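Local coordinates for glucose-inhibited division protein A-related protein, probable oxidoreductase (Thermus thermophilus, PDB 2CUL) that binds flavin-adenine dinucleotide in a Rossmann-type fold and is probably an oxidoreductase related to the glucose-inhibited division protein A family, at residues P49-P52 with G53-L56; V104-W107 with E108-A112; D148-E151 with D152-L156; T192-K196 with R197-L201; S217-G220 with K221-A224. One frame throughout, in Å; residues are numbered along the deposited sequence.

Contact 1. Residues P49-P52 with G53-L56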
loop_
_atom_site.group_PDB
_atom_site.type_symbol
_atom_site.label_atom_id
_atom_site.label_comp_id
_atom_site.label_asym_id
_atom_site.label_seq_id
_atom_site.Cartn_x
_atom_site.Cartn_y
_atom_site.Cartn_z
ATOM N N PRO A 49 0.037 -10.763 -18.854
ATOM C CA PRO A 49 0.614 -9.445 -19.134
ATOM C C PRO A 49 0.589 -8.449 -17.975
ATOM O O PRO A 49 -0.279 -8.506 -17.104
ATOM C CB PRO A 49 -0.218 -8.967 -20.316
ATOM C CG PRO A 49 -1.574 -9.481 -19.959
ATOM C CD PRO A 49 -1.285 -10.898 -19.493
ATOM N N PHE A 50 1.554 -7.535 -17.989
ATOM C CA PHE A 50 1.677 -6.503 -16.968
ATOM C C PHE A 50 1.546 -5.131 -17.621
ATOM O O PHE A 50 1.666 -4.998 -18.840
ATOM C CB PHE A 50 3.045 -6.598 -16.292
ATOM C CG PHE A 50 3.356 -7.953 -15.734
ATOM C CD1 PHE A 50 2.591 -8.490 -14.706
ATOM C CD2 PHE A 50 4.424 -8.695 -16.232
ATOM C CE1 PHE A 50 2.885 -9.742 -14.178
ATOM C CE2 PHE A 50 4.726 -9.947 -15.712
ATOM C CZ PHE A 50 3.958 -10.472 -14.684
ATOM N N PRO A 51 1.285 -4.089 -16.818
ATOM C CA PRO A 51 1.161 -2.747 -17.398
ATOM C C PRO A 51 2.509 -2.365 -18.006
ATOM O O PRO A 51 3.544 -2.507 -17.362
ATOM C CB PRO A 51 0.810 -1.884 -16.191
ATOM C CG PRO A 51 0.052 -2.833 -15.302
ATOM C CD PRO A 51 0.896 -4.088 -15.396
ATOM N N PRO A 52 2.516 -1.881 -19.257
ATOM C CA PRO A 52 3.776 -1.499 -19.904
ATOM C C PRO A 52 4.651 -0.521 -19.116
ATOM O O PRO A 52 4.181 0.517 -18.651
ATOM C CB PRO A 52 3.309 -0.915 -21.235
ATOM C CG PRO A 52 2.080 -1.721 -21.533
ATOM C CD PRO A 52 1.384 -1.740 -20.189
ATOM N N GLY A 53 5.927 -0.874 -18.967
ATOM C CA GLY A 53 6.881 -0.031 -18.264
ATOM C C GLY A 53 6.722 0.080 -16.759
ATOM O O GLY A 53 7.432 0.852 -16.117
ATOM N N SER A 54 5.807 -0.696 -16.192
ATOM C CA SER A 54 5.557 -0.657 -14.755
ATOM C C SER A 54 6.644 -1.326 -13.925
ATOM O O SER A 54 7.446 -2.106 -14.436
ATOM C CB SER A 54 4.224 -1.338 -14.438
ATOM O OG SER A 54 4.254 -2.706 -14.820
ATOM N N LEU A 55 6.657 -1.011 -12.634
ATOM C CA LEU A 55 7.605 -1.616 -11.711
ATOM C C LEU A 55 7.294 -3.109 -11.706
ATOM O O LEU A 55 8.191 -3.945 -11.633
ATOM C CB LEU A 55 7.411 -1.049 -10.301
ATOM C CG LEU A 55 8.172 -1.755 -9.178
ATOM C CD1 LEU A 55 9.671 -1.562 -9.361
ATOM C CD2 LEU A 55 7.725 -1.196 -7.833
ATOM N N LEU A 56 6.007 -3.432 -11.786
ATOM C CA LEU A 56 5.558 -4.819 -11.802
ATOM C C LEU A 56 6.197 -5.574 -12.971
ATOM O O LEU A 56 6.722 -6.673 -12.794
ATOM C CB LEU A 56 4.027 -4.869 -11.906
ATOM C CG LEU A 56 3.374 -6.231 -12.160
ATOM C CD1 LEU A 56 3.768 -7.219 -11.072
ATOM C CD2 LEU A 56 1.856 -6.056 -12.215
#
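Phe50 and Leu56 meet across a type II beta turn, Pro51 to Ser54, that leads straight into the N-cap of helix 55-59. The two side chains cross at about a right angle: CD1 of Phe50 lies 3.5 Å from CG of Leu56, with the methyl CD2 of Leu56 nearly as near. That same methyl also approaches the ring of Pro51, at 3.9 Å from its CD atom, so the leucine packs against both apolar residues at once. CG of Leu56 stands anti to the backbone N (chi1 171°), which carries its isobutyl group back toward the loop. Prolines suit the approach to the helix, since their rings limit backbone rotation, and Gly53 takes the positive phi (71°) required at the third position of the turn. Ser54 packs on Glu17 and Ser217, from helices 13-24 and 213-230. Its hydroxyl also accepts from the amide of Glu57, the classic use of serine as an N-cap. The carbonyl oxygen of Pro51 is gripped twice by Ser54: the amide N, 3.1 Å from Pro51 O, comes from above the carbonyl plane, whereas OG, 2.6 Å from Pro51 O, lies in that plane on a lone pair.

Contact 2. Residues V104-W107 with E108-A112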
loop_
_atom_site.group_PDB
_atom_site.type_symbol
_atom_site.label_atom_id
_atom_site.label_comp_id
_atom_site.label_asym_id
_atom_site.label_seq_id
_atom_site.Cartn_x
_atom_site.Cartn_y
_atom_site.Cartn_z
ATOM N N VAL A 104 1.704 10.320 9.516
ATOM C CA VAL A 104 1.200 9.219 10.325
ATOM C C VAL A 104 2.056 9.013 11.557
ATOM O O VAL A 104 3.242 9.348 11.570
ATOM C CB VAL A 104 1.175 7.864 9.560
ATOM C CG1 VAL A 104 0.205 7.929 8.390
ATOM C CG2 VAL A 104 2.583 7.496 9.094
ATOM N N ARG A 105 1.436 8.482 12.604
ATOM C CA ARG A 105 2.153 8.163 13.822
ATOM C C ARG A 105 2.679 6.759 13.557
ATOM O O ARG A 105 2.107 6.030 12.742
ATOM C CB ARG A 105 1.208 8.124 15.026
ATOM C CG ARG A 105 0.630 9.466 15.417
ATOM C CD ARG A 105 0.036 9.417 16.820
ATOM N NE ARG A 105 -1.079 8.479 16.936
ATOM C CZ ARG A 105 -2.226 8.594 16.274
ATOM N NH1 ARG A 105 -2.415 9.607 15.437
ATOM N NH2 ARG A 105 -3.194 7.705 16.463
ATOM N N THR A 106 3.772 6.382 14.208
ATOM C CA THR A 106 4.310 5.038 14.024
ATOM C C THR A 106 4.474 4.369 15.379
ATOM O O THR A 106 4.667 5.034 16.400
ATOM C CB THR A 106 5.672 5.034 13.288
ATOM O OG1 THR A 106 6.688 5.583 14.136
ATOM C CG2 THR A 106 5.581 5.850 12.004
ATOM N N TRP A 107 4.388 3.047 15.382
ATOM C CA TRP A 107 4.498 2.278 16.610
ATOM C C TRP A 107 5.845 2.489 17.285
ATOM O O TRP A 107 5.932 2.596 18.511
ATOM C CB TRP A 107 4.320 0.790 16.318
ATOM C CG TRP A 107 4.005 -0.001 17.544
ATOM C CD1 TRP A 107 2.770 -0.202 18.095
ATOM C CD2 TRP A 107 4.942 -0.650 18.412
ATOM N NE1 TRP A 107 2.882 -0.936 19.252
ATOM C CE2 TRP A 107 4.204 -1.224 19.469
ATOM C CE3 TRP A 107 6.335 -0.801 18.398
ATOM C CZ2 TRP A 107 4.813 -1.938 20.506
ATOM C CZ3 TRP A 107 6.941 -1.511 19.429
ATOM C CH2 TRP A 107 6.178 -2.070 20.468
ATOM N N GLU A 108 6.890 2.548 16.470
ATOM C CA GLU A 108 8.240 2.725 16.972
ATOM C C GLU A 108 8.460 4.093 17.609
ATOM O O GLU A 108 9.432 4.292 18.341
ATOM C CB GLU A 108 9.240 2.478 15.839
ATOM C CG GLU A 108 9.177 1.058 15.238
ATOM C CD GLU A 108 8.037 0.823 14.236
ATOM O OE1 GLU A 108 7.322 1.776 13.860
ATOM O OE2 GLU A 108 7.868 -0.340 13.807
ATOM N N GLY A 109 7.556 5.032 17.330
ATOM C CA GLY A 109 7.654 6.357 17.920
ATOM C C GLY A 109 7.761 7.562 16.997
ATOM O O GLY A 109 6.953 8.484 17.090
ATOM N N PRO A 110 8.748 7.592 16.094
ATOM C CA PRO A 110 8.910 8.732 15.185
ATOM C C PRO A 110 7.792 8.937 14.171
ATOM O O PRO A 110 7.432 8.021 13.431
ATOM C CB PRO A 110 10.234 8.431 14.481
ATOM C CG PRO A 110 10.970 7.565 15.470
ATOM C CD PRO A 110 9.876 6.656 15.964
ATOM N N PRO A 111 7.216 10.145 14.130
ATOM C CA PRO A 111 6.151 10.368 13.152
ATOM C C PRO A 111 6.773 10.550 11.769
ATOM O O PRO A 111 7.950 10.904 11.651
ATOM C CB PRO A 111 5.480 11.643 13.658
ATOM C CG PRO A 111 6.610 12.380 14.318
ATOM C CD PRO A 111 7.327 11.280 15.065
ATOM N N ALA A 112 5.990 10.284 10.729
ATOM C CA ALA A 112 6.444 10.453 9.353
ATOM C C ALA A 112 5.476 11.459 8.752
ATOM O O ALA A 112 4.264 11.326 8.913
ATOM C CB ALA A 112 6.379 9.131 8.604
HETATM O O HOH W 1 4.473 8.674 16.100
#
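Thr106 reaches across to Pro110 because its chi1 of 70° sets OG1 between the backbone N and the carbonyl carbon and turns it toward the returning chain. There Thr106 OG1 donates to Pro110 O at 2.6 Å, approaching from above the carbonyl plane, and it also receives a weak bond from Gly109 N at 3.4 Å. The methyl CG2 of Thr106 rests beside the same oxygen, 3.2 Å from Pro110 O. Threonine thus supplies a hydroxyl to the chain just past the turn while keeping the beta-branched shape favoured in a strand. Glu108 is bent at chi2 (79°), which folds its carboxylate back until OE1 is 3.7 Å from CB of Thr106; its oxygens are bound by Thr90 N and Gln88 NE2 of strand 84-97. Gly109 N, of a glycine suited to its positive phi, closes the turn on Thr106 O at 3.0 Å, and a water bridges Thr106 N to Gly109 O. Val104 and Ala112 form an antiparallel hydrogen-bonded pair, Val104 N to Ala112 O being 2.8 Å. The whole is a strand-to-strand connection opened by a type I beta turn from Thr106 to Gly109, at the edge of the Rossmann-type sheet.

Contact 3. Residues D148-E151 with D152-L156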
loop_
_atom_site.group_PDB
_atom_site.type_symbol
_atom_site.label_atom_id
_atom_site.label_comp_id
_atom_site.label_asym_id
_atom_site.label_seq_id
_atom_site.Cartn_x
_atom_site.Cartn_y
_atom_site.Cartn_z
ATOM N N ASP A 148 -3.539 -1.193 15.296
ATOM C CA ASP A 148 -3.600 0.245 15.532
ATOM C C ASP A 148 -4.192 1.142 14.453
ATOM O O ASP A 148 -5.058 1.964 14.746
ATOM C CB ASP A 148 -2.208 0.753 15.884
ATOM C CG ASP A 148 -1.559 -0.064 16.974
ATOM O OD1 ASP A 148 -1.486 0.425 18.122
ATOM O OD2 ASP A 148 -1.135 -1.197 16.684
ATOM N N LEU A 149 -3.729 1.007 13.214
ATOM C CA LEU A 149 -4.231 1.876 12.155
ATOM C C LEU A 149 -5.735 1.740 11.947
ATOM O O LEU A 149 -6.437 2.744 11.847
ATOM C CB LEU A 149 -3.484 1.618 10.845
ATOM C CG LEU A 149 -3.850 2.533 9.672
ATOM C CD1 LEU A 149 -3.671 4.000 10.054
ATOM C CD2 LEU A 149 -2.972 2.181 8.475
ATOM N N LEU A 150 -6.236 0.512 11.878
ATOM C CA LEU A 150 -7.671 0.321 11.698
ATOM C C LEU A 150 -8.436 0.945 12.861
ATOM O O LEU A 150 -9.467 1.591 12.665
ATOM C CB LEU A 150 -8.020 -1.167 11.608
ATOM C CG LEU A 150 -9.530 -1.457 11.605
ATOM C CD1 LEU A 150 -10.178 -0.810 10.388
ATOM C CD2 LEU A 150 -9.766 -2.961 11.602
ATOM N N GLU A 151 -7.933 0.741 14.075
ATOM C CA GLU A 151 -8.581 1.290 15.260
ATOM C C GLU A 151 -8.646 2.810 15.170
ATOM O O GLU A 151 -9.675 3.412 15.481
ATOM C CB GLU A 151 -7.824 0.873 16.525
ATOM C CG GLU A 151 -8.404 1.422 17.827
ATOM C CD GLU A 151 -9.886 1.130 17.985
ATOM O OE1 GLU A 151 -10.587 0.124 17.570
ATOM O OE2 GLU A 151 -10.337 1.810 19.006
ATOM N N ASP A 152 -7.554 3.432 14.734
ATOM C CA ASP A 152 -7.529 4.884 14.626
ATOM C C ASP A 152 -8.510 5.363 13.561
ATOM O O ASP A 152 -9.269 6.304 13.789
ATOM C CB ASP A 152 -6.123 5.384 14.287
ATOM C CG ASP A 152 -5.962 6.870 14.550
ATOM O OD1 ASP A 152 -6.140 7.280 15.716
ATOM O OD2 ASP A 152 -5.666 7.628 13.600
ATOM N N LEU A 153 -8.494 4.716 12.399
ATOM C CA LEU A 153 -9.401 5.095 11.322
ATOM C C LEU A 153 -10.853 4.925 11.772
ATOM O O LEU A 153 -11.702 5.768 11.481
ATOM C CB LEU A 153 -9.127 4.246 10.075
ATOM C CG LEU A 153 -7.761 4.472 9.416
ATOM C CD1 LEU A 153 -7.511 3.392 8.373
ATOM C CD2 LEU A 153 -7.710 5.852 8.786
ATOM N N SER A 154 -11.127 3.840 12.491
ATOM C CA SER A 154 -12.477 3.569 12.986
ATOM C C SER A 154 -12.892 4.639 13.992
ATOM O O SER A 154 -14.020 5.136 13.957
ATOM C CB SER A 154 -12.531 2.192 13.653
ATOM O OG SER A 154 -12.184 1.169 12.736
ATOM N N ARG A 155 -11.976 4.993 14.888
ATOM C CA ARG A 155 -12.264 6.016 15.888
ATOM C C ARG A 155 -12.569 7.356 15.236
ATOM O O ARG A 155 -13.383 8.128 15.740
ATOM C CB ARG A 155 -11.085 6.189 16.845
ATOM C CG ARG A 155 -10.859 5.024 17.782
ATOM C CD ARG A 155 -9.814 5.389 18.821
ATOM N NE ARG A 155 -9.537 4.290 19.736
ATOM C CZ ARG A 155 -8.674 4.362 20.743
ATOM N NH1 ARG A 155 -8.005 5.488 20.963
ATOM N NH2 ARG A 155 -8.478 3.310 21.527
ATOM N N LEU A 156 -11.915 7.634 14.112
ATOM C CA LEU A 156 -12.121 8.891 13.408
ATOM C C LEU A 156 -13.437 8.917 12.643
ATOM O O LEU A 156 -13.848 9.965 12.148
ATOM C CB LEU A 156 -10.950 9.164 12.455
ATOM C CG LEU A 156 -9.595 9.379 13.139
ATOM C CD1 LEU A 156 -8.502 9.525 12.091
ATOM C CD2 LEU A 156 -9.654 10.617 14.024
#
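Asp148 O accepts from Asp152 N, the first of a regular alpha-helical run in which every carbonyl from Asp148 to Glu151 accepts the amide four residues on. The straightest of these bonds joins Leu153 N to Leu149 O at 2.9 Å, with an angle of 170° at the hydrogen. Leu150 O takes a second donor besides Ser154 N: the hydroxyl OG of Ser154 folds back to it at 2.8 Å, from above the carbonyl plane. Ser154's chi1 of -60° puts OG beside its own backbone N and so over the preceding turn. Serine is short enough for its hydroxyl to reach the carbonyl one turn back, and Ser154 OG lies 3.7 Å from CD1 of Leu150.

On another side Glu151 and Arg155, one turn apart, form a salt bridge. The glutamate is bent at chi2 while the arginine runs extended from CG to NE, and Arg155 NE meets Glu151 OE2 at 2.7 Å. The oxygen lies at the edge of the guanidinium, in its plane, and offers its anti lone pair. Since the carboxylate and guanidinium planes stand 90° apart, the pair is joined through a single bond, not a two-pronged grip. Leucines suit the inward side, where CG of Leu149 is 4.0 Å from CD1 of Leu153.

Helix 148-155 packs on strands of two sheets. Leu150 and Leu153 lie against Phe160 of strand 160-167, and Leu153 also against Leu94 of strand 84-97. Asp152 ties the helix to Leu94 N and to Arg105, while Leu149 touches the bound flavin-adenine dinucleotide.

Contact 4. Residues T192-K196 with R197-L201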
loop_
_atom_site.group_PDB
_atom_site.type_symbol
_atom_site.label_atom_id
_atom_site.label_comp_id
_atom_site.label_asym_id
_atom_site.label_seq_id
_atom_site.Cartn_x
_atom_site.Cartn_y
_atom_site.Cartn_z
ATOM N N THR A 192 -9.884 11.075 -8.039
ATOM C CA THR A 192 -8.775 11.738 -7.357
ATOM C C THR A 192 -8.072 10.897 -6.300
ATOM O O THR A 192 -7.033 11.301 -5.778
ATOM C CB THR A 192 -9.266 13.007 -6.658
ATOM O OG1 THR A 192 -10.243 12.648 -5.670
ATOM C CG2 THR A 192 -9.901 13.959 -7.663
ATOM N N PHE A 193 -8.656 9.750 -5.968
ATOM C CA PHE A 193 -8.107 8.850 -4.952
ATOM C C PHE A 193 -8.267 9.426 -3.551
ATOM O O PHE A 193 -7.751 8.876 -2.584
ATOM C CB PHE A 193 -6.625 8.579 -5.221
ATOM C CG PHE A 193 -6.371 7.773 -6.462
ATOM C CD1 PHE A 193 -6.355 6.384 -6.414
ATOM C CD2 PHE A 193 -6.171 8.407 -7.685
ATOM C CE1 PHE A 193 -6.141 5.632 -7.569
ATOM C CE2 PHE A 193 -5.957 7.664 -8.845
ATOM C CZ PHE A 193 -5.941 6.276 -8.785
ATOM N N ARG A 194 -8.999 10.528 -3.441
ATOM C CA ARG A 194 -9.197 11.175 -2.154
ATOM C C ARG A 194 -10.137 10.453 -1.195
ATOM O O ARG A 194 -11.174 9.924 -1.597
ATOM C CB ARG A 194 -9.737 12.595 -2.362
ATOM C CG ARG A 194 -8.731 13.589 -2.917
ATOM C CD ARG A 194 -7.953 14.267 -1.800
ATOM N NE ARG A 194 -8.808 15.152 -1.009
ATOM C CZ ARG A 194 -9.161 14.936 0.256
ATOM N NH1 ARG A 194 -9.948 15.804 0.878
ATOM N NH2 ARG A 194 -8.719 13.868 0.907
ATOM N N LEU A 195 -9.742 10.420 0.073
ATOM C CA LEU A 195 -10.584 9.881 1.133
ATOM C C LEU A 195 -11.105 11.215 1.665
ATOM O O LEU A 195 -10.509 11.838 2.549
ATOM C CB LEU A 195 -9.755 9.135 2.184
ATOM C CG LEU A 195 -9.308 7.724 1.779
ATOM C CD1 LEU A 195 -8.488 7.111 2.912
ATOM C CD2 LEU A 195 -10.526 6.850 1.482
ATOM N N LYS A 196 -12.204 11.663 1.062
ATOM C CA LYS A 196 -12.826 12.953 1.348
ATOM C C LYS A 196 -13.198 13.319 2.776
ATOM O O LYS A 196 -13.465 14.492 3.054
ATOM C CB LYS A 196 -14.065 13.126 0.464
ATOM C CG LYS A 196 -15.163 12.115 0.731
ATOM C CD LYS A 196 -16.394 12.411 -0.110
ATOM C CE LYS A 196 -17.462 11.351 0.085
ATOM N NZ LYS A 196 -17.881 11.226 1.510
ATOM N N ARG A 197 -13.229 12.342 3.675
ATOM C CA ARG A 197 -13.577 12.616 5.065
ATOM C C ARG A 197 -12.623 13.637 5.688
ATOM O O ARG A 197 -13.024 14.443 6.530
ATOM C CB ARG A 197 -13.564 11.315 5.877
ATOM C CG ARG A 197 -14.030 11.471 7.320
ATOM C CD ARG A 197 -14.167 10.111 7.997
ATOM N NE ARG A 197 -15.236 9.305 7.407
ATOM C CZ ARG A 197 -16.510 9.344 7.792
ATOM N NH1 ARG A 197 -16.889 10.149 8.778
ATOM N NH2 ARG A 197 -17.408 8.573 7.192
ATOM N N LEU A 198 -11.362 13.605 5.266
ATOM C CA LEU A 198 -10.358 14.534 5.771
ATOM C C LEU A 198 -9.611 15.146 4.588
ATOM O O LEU A 198 -9.816 14.739 3.447
ATOM C CB LEU A 198 -9.378 13.802 6.690
ATOM C CG LEU A 198 -10.000 13.174 7.943
ATOM C CD1 LEU A 198 -8.993 12.275 8.640
ATOM C CD2 LEU A 198 -10.471 14.275 8.879
ATOM N N GLU A 199 -8.756 16.126 4.863
ATOM C CA GLU A 199 -7.987 16.783 3.809
ATOM C C GLU A 199 -6.592 16.182 3.658
ATOM O O GLU A 199 -6.032 15.654 4.619
ATOM C CB GLU A 199 -7.859 18.279 4.106
ATOM C CG GLU A 199 -9.182 19.026 4.121
ATOM C CD GLU A 199 -9.874 19.009 2.772
ATOM O OE1 GLU A 199 -9.241 19.406 1.771
ATOM O OE2 GLU A 199 -11.052 18.601 2.710
ATOM N N GLY A 200 -6.051 16.266 2.441
ATOM C CA GLY A 200 -4.719 15.760 2.146
ATOM C C GLY A 200 -4.522 14.256 2.227
ATOM O O GLY A 200 -3.386 13.778 2.223
ATOM N N LEU A 201 -5.625 13.513 2.262
ATOM C CA LEU A 201 -5.583 12.059 2.385
ATOM C C LEU A 201 -6.030 11.325 1.127
ATOM O O LEU A 201 -7.073 11.637 0.557
ATOM C CB LEU A 201 -6.467 11.629 3.557
ATOM C CG LEU A 201 -6.450 10.153 3.962
ATOM C CD1 LEU A 201 -5.063 9.778 4.463
ATOM C CD2 LEU A 201 -7.485 9.912 5.049
HETATM O O HOH W 2 -12.387 16.795 3.965
#
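Arg194 curls over the loop that follows it and ends among the carbonyls of Leu198 and Leu201. From Arg194 CB, 4.1 Å from Leu201 O, the chain bends at chi2 (-89°) and again at chi3, so that Arg194 CD stays close to the same oxygen, at 3.6 Å. Arg194 NH2 donates to Leu201 O at 2.8 Å, in the carbonyl plane and on a lone pair. It also donates to Leu198 O, which Arg194 NH1 reaches at 2.8 Å; the two nitrogens grip that oxygen end-on, from opposite faces of its carbonyl plane. Both oxygens lie in the guanidinium plane, while Gly200 N sits over one face, offset toward the rim. Arg194 NH1 completes its set with a longer salt bridge to OE2 of Glu199, 3.5 Å away, the two flat groups turned 75° apart. Arginine suits this place because one planar group can serve several carbonyls of a chain that turns back on itself, and the nearby carboxylate probably helps to balance its charge. The main chain joins in, as Leu195 N donates to Leu201 O at 3.0 Å. CD1 of Leu195 packs on CD2 of Leu201 at 3.7 Å. Glu199 OE2 and Lys196 O share a water. The arrangement is a loop whose carbonyls are tied by an arginine, leading from the short, weakly bonded strand 194-195, entered through a G1 beta bulge, into edge strand 201-203 of the Rossmann-type sheet.

Contact 5. Residues S217-G220 with K221-A224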
loop_
_atom_site.group_PDB
_atom_site.type_symbol
_atom_site.label_atom_id
_atom_site.label_comp_id
_atom_site.label_asym_id
_atom_site.label_seq_id
_atom_site.Cartn_x
_atom_site.Cartn_y
_atom_site.Cartn_z
ATOM N N SER A 217 -1.226 -2.265 -9.880
ATOM C CA SER A 217 -0.191 -1.495 -10.559
ATOM C C SER A 217 -0.789 -0.346 -11.369
ATOM O O SER A 217 -0.302 0.783 -11.303
ATOM C CB SER A 217 0.622 -2.417 -11.474
ATOM O OG SER A 217 1.557 -1.676 -12.240
ATOM N N GLU A 218 -1.839 -0.631 -12.138
ATOM C CA GLU A 218 -2.485 0.404 -12.941
ATOM C C GLU A 218 -3.040 1.500 -12.040
ATOM O O GLU A 218 -2.957 2.686 -12.364
ATOM C CB GLU A 218 -3.610 -0.203 -13.784
ATOM C CG GLU A 218 -3.117 -1.281 -14.725
ATOM C CD GLU A 218 -4.243 -2.038 -15.400
ATOM O OE1 GLU A 218 -5.322 -2.182 -14.783
ATOM O OE2 GLU A 218 -4.038 -2.506 -16.540
ATOM N N GLU A 219 -3.600 1.107 -10.902
ATOM C CA GLU A 219 -4.150 2.088 -9.977
ATOM C C GLU A 219 -3.059 2.960 -9.372
ATOM O O GLU A 219 -3.245 4.164 -9.211
ATOM C CB GLU A 219 -4.960 1.389 -8.885
ATOM C CG GLU A 219 -6.328 0.947 -9.379
ATOM C CD GLU A 219 -7.211 2.134 -9.722
ATOM O OE1 GLU A 219 -7.799 2.721 -8.792
ATOM O OE2 GLU A 219 -7.303 2.494 -10.916
ATOM N N GLY A 220 -1.921 2.354 -9.044
ATOM C CA GLY A 220 -0.819 3.114 -8.481
ATOM C C GLY A 220 -0.293 4.134 -9.475
ATOM O O GLY A 220 0.029 5.266 -9.108
ATOM N N LYS A 221 -0.197 3.733 -10.740
ATOM C CA LYS A 221 0.277 4.636 -11.781
ATOM C C LYS A 221 -0.733 5.763 -11.995
ATOM O O LYS A 221 -0.356 6.919 -12.184
ATOM C CB LYS A 221 0.490 3.877 -13.093
ATOM C CG LYS A 221 1.016 4.757 -14.221
ATOM C CD LYS A 221 1.379 3.946 -15.448
ATOM C CE LYS A 221 2.022 4.829 -16.506
ATOM N NZ LYS A 221 2.375 4.057 -17.729
ATOM N N ARG A 222 -2.019 5.419 -11.962
ATOM C CA ARG A 222 -3.079 6.408 -12.152
ATOM C C ARG A 222 -3.030 7.449 -11.038
ATOM O O ARG A 222 -3.236 8.641 -11.275
ATOM C CB ARG A 222 -4.449 5.722 -12.173
ATOM C CG ARG A 222 -5.606 6.628 -12.590
ATOM C CD ARG A 222 -6.867 5.817 -12.889
ATOM N NE ARG A 222 -7.517 5.276 -11.695
ATOM C CZ ARG A 222 -8.291 5.979 -10.870
ATOM N NH1 ARG A 222 -8.521 7.267 -11.098
ATOM N NH2 ARG A 222 -8.851 5.387 -9.823
ATOM N N LEU A 223 -2.767 6.996 -9.819
ATOM C CA LEU A 223 -2.670 7.912 -8.691
ATOM C C LEU A 223 -1.456 8.809 -8.884
ATOM O O LEU A 223 -1.526 10.016 -8.664
ATOM C CB LEU A 223 -2.540 7.141 -7.372
ATOM C CG LEU A 223 -2.091 7.963 -6.157
ATOM C CD1 LEU A 223 -3.067 9.108 -5.901
ATOM C CD2 LEU A 223 -1.992 7.053 -4.939
ATOM N N ALA A 224 -0.339 8.215 -9.294
ATOM C CA ALA A 224 0.882 8.987 -9.511
ATOM C C ALA A 224 0.634 10.083 -10.542
ATOM O O ALA A 224 1.046 11.229 -10.356
ATOM C CB ALA A 224 2.012 8.068 -9.974
#
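Glu219 and Arg222 supply the ionic part of this helical contact. Their side chains lie side by side, pointing the same way, and the arginine grips the carboxylate side-on: Arg222 NE donates to Glu219 OE2 at 2.9 Å, nearly straight at 172°, and Arg222 NH2 to Glu219 OE1 at 3.0 Å. OE1 uses its syn lone pair; OE2 is met on the syn side too, but with NE 29° out of the carboxylate plane, in keeping with the 33° between the two flat groups. Bends at chi2 of Glu219 and chi3 of Arg222 make this possible at a spacing of three residues. OE1 also makes a salt bridge to Arg209, so the two arginines share the carboxylate, which probably favours its ionised form.

Backbone bonds form the second kind. Lys221 N, Arg222 N, Leu223 N and Ala224 N each reach the carbonyl four residues earlier, among them Ala224 N to Gly220 O at 3.0 Å.

Side-chain packing within the contact is slight: CB of Ala224 rests 3.5 Å from Gly220 O. Small residues suit this side, where Gly220 O also accepts from Thr18 and Ala224 packs on Trp21 and Leu22. Helix 213-230 thereby lies against helix 13-24, Ser217 bonding to Glu17 and Lys221 making a cation-pi contact with Trp21. Glu219 and Arg222 instead meet Trp188 of strand 188-189, and Arg222 NH1 is held by Glu190 O.

Contact 5 is the most buried, and the others mix covered residues with exposed ones. Contacts 1 and 5 lie on the same side of the chain's centre and touch, where Pro51, Ser54 and Leu56 pack on Ser217. Contacts 2 and 3 lie on the opposite side from contacts 1 and 5, and are joined by the salt bridge between Arg105 and Asp152. Contact 4 reaches both groups: Phe193 packs on Arg222 and Leu223, Arg197 near Leu156. The two helical contacts both use glutamate-arginine pairs, four residues apart in 148-156 and three in 217-224. Bonds from side chains to backbone carbonyls mark the loop contacts, though Ser154 makes one in contact 3 and contact 4 adds an arginine-glutamate bridge.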